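Local coordinates for protein UspA1 (Moraxella catarrhalis, PDB 3NTN) that acts as a trimeric autotransporter adhesin on the bacterial outer membrane, probably attaching Moraxella catarrhalis to host fibronectin and the receptor CEACAM1, at residues S9-G12 with Y16-A19; K93-V98 with T105-A110. All coordinates share one frame; numbering follows the deposited sequence.

Contact 1 (S9-G12 with Y16-A19)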
loop_
_atom_site.group_PDB
_atom_site.type_symbol
_atom_site.label_atom_id
_atom_site.label_comp_id
_atom_site.label_asym_id
_atom_site.label_seq_id
_atom_site.Cartn_x
_atom_site.Cartn_y
_atom_site.Cartn_z
ATOM N N SER B 9 15.692 35.397 -3.842
ATOM C CA SER B 9 16.477 34.184 -3.656
ATOM C C SER B 9 17.370 34.197 -2.372
ATOM O O SER B 9 17.844 35.256 -1.922
ATOM C CB SER B 9 17.222 33.795 -4.927
ATOM O OG SER B 9 18.334 34.619 -5.162
ATOM N N THR B 10 17.543 33.016 -1.774
ATOM C CA THR B 10 18.224 32.874 -0.482
ATOM C C THR B 10 19.182 31.685 -0.457
ATOM O O THR B 10 18.781 30.553 -0.741
ATOM C CB THR B 10 17.203 32.753 0.710
ATOM O OG1 THR B 10 16.355 33.908 0.735
ATOM C CG2 THR B 10 17.904 32.608 2.084
ATOM N N VAL B 11 20.452 31.989 -0.148
ATOM C CA VAL B 11 21.468 31.078 0.440
ATOM C C VAL B 11 21.912 31.893 1.674
ATOM O O VAL B 11 22.508 32.951 1.517
ATOM C CB VAL B 11 22.687 30.948 -0.494
ATOM C CG1 VAL B 11 23.674 29.895 0.048
ATOM C CG2 VAL B 11 22.259 30.685 -1.966
ATOM N N GLY B 12 21.660 31.477 2.914
ATOM C CA GLY B 12 21.511 30.136 3.412
ATOM C C GLY B 12 22.803 30.144 4.232
ATOM O O GLY B 12 22.881 30.715 5.333
ATOM N N TYR B 16 29.476 26.760 -2.162
ATOM C CA TYR B 16 29.149 26.488 -3.576
ATOM C C TYR B 16 27.683 26.224 -3.817
ATOM O O TYR B 16 27.346 25.405 -4.676
ATOM C CB TYR B 16 30.009 25.350 -4.181
ATOM C CG TYR B 16 31.473 25.681 -4.207
ATOM C CD1 TYR B 16 32.075 26.269 -5.337
ATOM C CD2 TYR B 16 32.256 25.476 -3.079
ATOM C CE1 TYR B 16 33.430 26.613 -5.325
ATOM C CE2 TYR B 16 33.600 25.819 -3.065
ATOM C CZ TYR B 16 34.182 26.378 -4.177
ATOM O OH TYR B 16 35.529 26.674 -4.101
ATOM N N ASN B 17 26.830 26.911 -3.041
ATOM C CA ASN B 17 25.378 26.831 -3.146
ATOM C C ASN B 17 24.851 27.912 -4.060
ATOM O O ASN B 17 25.390 28.982 -4.105
ATOM C CB ASN B 17 24.722 26.937 -1.765
ATOM C CG ASN B 17 25.017 25.740 -0.909
ATOM O OD1 ASN B 17 25.016 24.604 -1.386
ATOM N ND2 ASN B 17 25.284 25.979 0.362
ATOM N N GLN B 18 23.794 27.631 -4.804
ATOM C CA GLN B 18 23.310 28.591 -5.763
ATOM C C GLN B 18 21.803 28.617 -5.685
ATOM O O GLN B 18 21.178 27.589 -5.778
ATOM C CB GLN B 18 23.772 28.213 -7.189
ATOM C CG GLN B 18 25.226 28.614 -7.530
ATOM C CD GLN B 18 25.800 27.840 -8.739
ATOM O OE1 GLN B 18 26.222 28.434 -9.750
ATOM N NE2 GLN B 18 25.820 26.504 -8.628
ATOM N N ALA B 19 21.207 29.788 -5.505
ATOM C CA ALA B 19 19.756 29.909 -5.553
ATOM C C ALA B 19 19.455 30.771 -6.779
ATOM O O ALA B 19 19.193 31.955 -6.669
ATOM C CB ALA B 19 19.244 30.526 -4.300
#
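Val11 carries the apolar part of this contact, each of its two methyls resting on a different residue of 16-19. CG1 reaches the CB of Asn17 at 3.6 Å, while CG2 lies against Ala19, 3.8 Å from its CB. This division follows from the first torsion: with CG1 opposite the backbone N (chi1 -174°), one branch heads for Asn17 and the other for the alanine. Next to CG2, the carbonyl O of Thr10 touches the same methyl, 3.6 Å from Ala19 CB.

Near the start of 9-12 the touch is of another kind. Ser9 lies beside the end of 16-19, its CB 3.9 Å from Ala19 CB and its OG 3.2 Å from Ala19 O. That hydroxyl is hydrogen-bonded to Ile6 O, and its closeness to Ala19 O is a van der Waals approach without a bond between them.

The buried amide of Asn17 finds its partners outside the two segments. ND2 binds Gly13 O in the connecting turn and Gly29 O in the next coil, where OD1 also accepts from Asn32 N. Thr10, whose CB points away from 16-19, packs on Gly13 of the second subunit, and its backbone is bonded to Ser24 and Val26.

No hydrogen bond joins the two segments, although they run in opposite directions. Strands 10-11 and 18-19 belong to separate parallel sheets, each bonded to the following coil, as in the left-handed parallel beta-roll of YadA-like heads. The chemistry therefore implies two faces of one coil that meet through the methyls of Val11 and Ala19 and the CB atoms of Ser9 and Asn17, with the strand-to-strand hydrogen bonding running along the roll.

Contact 2 (K93-V98 with T105-A110)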
loop_
_atom_site.group_PDB
_atom_site.type_symbol
_atom_site.label_atom_id
_atom_site.label_comp_id
_atom_site.label_asym_id
_atom_site.label_seq_id
_atom_site.Cartn_x
_atom_site.Cartn_y
_atom_site.Cartn_z
ATOM N N LYS B 93 11.508 11.646 -17.372
ATOM C CA LYS B 93 10.649 12.564 -18.128
ATOM C C LYS B 93 9.586 11.753 -18.860
ATOM O O LYS B 93 9.919 10.779 -19.513
ATOM C CB LYS B 93 11.551 13.301 -19.123
ATOM C CG LYS B 93 11.020 14.598 -19.717
ATOM C CD LYS B 93 11.651 14.897 -21.114
ATOM C CE LYS B 93 11.211 16.277 -21.609
ATOM N NZ LYS B 93 11.560 16.599 -23.016
ATOM N N GLY B 94 8.314 12.136 -18.755
ATOM C CA GLY B 94 7.216 11.320 -19.338
ATOM C C GLY B 94 6.739 10.117 -18.490
ATOM O O GLY B 94 6.074 9.193 -19.013
ATOM N N GLN B 95 7.098 10.123 -17.203
ATOM C CA GLN B 95 6.483 9.298 -16.183
ATOM C C GLN B 95 5.931 10.275 -15.179
ATOM O O GLN B 95 6.679 10.760 -14.348
ATOM C CB GLN B 95 7.507 8.404 -15.479
ATOM C CG GLN B 95 7.868 7.195 -16.265
ATOM C CD GLN B 95 8.929 6.337 -15.620
ATOM O OE1 GLN B 95 9.999 6.826 -15.216
ATOM N NE2 GLN B 95 8.664 5.027 -15.567
ATOM N N GLN B 96 4.630 10.547 -15.239
ATOM C CA GLN B 96 4.009 11.588 -14.457
ATOM C C GLN B 96 3.222 10.974 -13.321
ATOM O O GLN B 96 2.728 9.873 -13.440
ATOM C CB GLN B 96 3.090 12.429 -15.346
ATOM C CG GLN B 96 3.812 13.036 -16.529
ATOM C CD GLN B 96 2.885 13.711 -17.503
ATOM O OE1 GLN B 96 2.434 14.845 -17.265
ATOM N NE2 GLN B 96 2.579 13.020 -18.617
ATOM N N ASN B 97 3.123 11.678 -12.201
ATOM C CA ASN B 97 2.286 11.235 -11.078
ATOM C C ASN B 97 2.701 9.923 -10.476
ATOM O O ASN B 97 1.860 9.082 -10.155
ATOM C CB ASN B 97 0.802 11.187 -11.470
ATOM C CG ASN B 97 0.262 12.544 -11.784
ATOM O OD1 ASN B 97 0.031 12.851 -12.929
ATOM N ND2 ASN B 97 0.090 13.388 -10.761
ATOM N N VAL B 98 4.006 9.753 -10.325
ATOM C CA VAL B 98 4.521 8.513 -9.816
ATOM C C VAL B 98 5.067 8.767 -8.416
ATOM O O VAL B 98 5.677 9.798 -8.176
ATOM C CB VAL B 98 5.562 7.955 -10.743
ATOM C CG1 VAL B 98 6.284 6.749 -10.096
ATOM C CG2 VAL B 98 4.933 7.636 -12.130
ATOM N N THR B 105 14.615 1.067 -6.285
ATOM C CA THR B 105 13.480 0.660 -7.105
ATOM C C THR B 105 13.819 0.611 -8.623
ATOM O O THR B 105 14.926 0.953 -9.053
ATOM C CB THR B 105 12.219 1.536 -6.836
ATOM O OG1 THR B 105 12.587 2.875 -7.062
ATOM C CG2 THR B 105 11.721 1.475 -5.333
ATOM N N ASP B 106 12.858 0.113 -9.416
ATOM C CA ASP B 106 12.997 0.003 -10.871
ATOM C C ASP B 106 11.694 0.510 -11.425
ATOM O O ASP B 106 10.624 -0.104 -11.222
ATOM C CB ASP B 106 13.252 -1.448 -11.271
ATOM C CG ASP B 106 13.216 -1.693 -12.798
ATOM O OD1 ASP B 106 13.569 -0.788 -13.596
ATOM O OD2 ASP B 106 12.856 -2.837 -13.206
ATOM N N THR B 107 11.780 1.661 -12.081
ATOM C CA THR B 107 10.629 2.299 -12.712
ATOM C C THR B 107 10.595 2.142 -14.257
ATOM O O THR B 107 9.834 2.849 -14.947
ATOM C CB THR B 107 10.651 3.773 -12.404
ATOM O OG1 THR B 107 11.946 4.257 -12.735
ATOM C CG2 THR B 107 10.351 4.045 -10.897
ATOM N N THR B 108 11.430 1.246 -14.800
ATOM C CA THR B 108 11.430 0.901 -16.244
ATOM C C THR B 108 10.019 0.655 -16.796
ATOM O O THR B 108 9.631 1.205 -17.853
ATOM C CB THR B 108 12.312 -0.331 -16.509
ATOM O OG1 THR B 108 13.685 0.012 -16.260
ATOM C CG2 THR B 108 12.187 -0.844 -17.990
ATOM N N ASN B 109 9.233 -0.156 -16.079
ATOM C CA ASN B 109 7.922 -0.527 -16.601
ATOM C C ASN B 109 6.747 0.124 -15.918
ATOM O O ASN B 109 5.605 -0.151 -16.245
ATOM C CB ASN B 109 7.780 -2.038 -16.672
ATOM C CG ASN B 109 8.623 -2.629 -17.775
ATOM O OD1 ASN B 109 8.381 -2.385 -18.971
ATOM N ND2 ASN B 109 9.626 -3.409 -17.388
ATOM N N ALA B 110 7.043 1.033 -15.007
ATOM C CA ALA B 110 6.052 1.802 -14.280
ATOM C C ALA B 110 5.368 2.778 -15.235
ATOM O O ALA B 110 6.049 3.530 -15.926
ATOM C CB ALA B 110 6.735 2.541 -13.210
#
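Gln95 makes this a side-chain-to-backbone contact between two loops of the beta-roll, one on each side of strand 99-101, where a single amide nitrogen bonds two carbonyls. Its NE2 donates to Ala110 O at 3.0 Å (N-H...O angle 158°) and to Thr107 O at 2.5 Å; the second distance is short enough that its exact value is doubtful. Both acceptors lie close to the amide plane of Gln95, so each N-H of the NH2 group has a partner. Beyond CG the glutamine chain is extended (chi2 177°), which carries the amide across to the turn. On its own side, OE1 accepts from Lys92 N, so the amide is held at both its oxygen and its nitrogen.

The turn has bonds of its own. Ala110 N makes a weak bond back to Thr107 O at 3.3 Å, and Asp106 OD1 takes Thr108 N in an Asx turn as well as the Thr108 hydroxyl at 2.8 Å.

Around the contact, Thr107 OG1 is bonded to Thr90 O of strand 89-91, and the Thr107 side chain packs on Ile100 of strand 99-101 and Leu116 of strand 115-117.

Overall arrangement
From the N terminus the chain first makes contact 1, where 9-12 and 16-19 close a short turn and join strand 10-11 to strand 18-19 in a coil near the start of the head. The chain then winds through successive coils before contact 2 opens. There the loop ahead of strand 99-101 is tied to the loop behind it, so the closed segment includes that strand. The two contacts neither nest nor cross: they follow in series, with centres 30 Å apart and nearest atoms about 22 Å apart. Well beyond both, helix 182-217 probably belongs to the coiled stalk of this adhesin family.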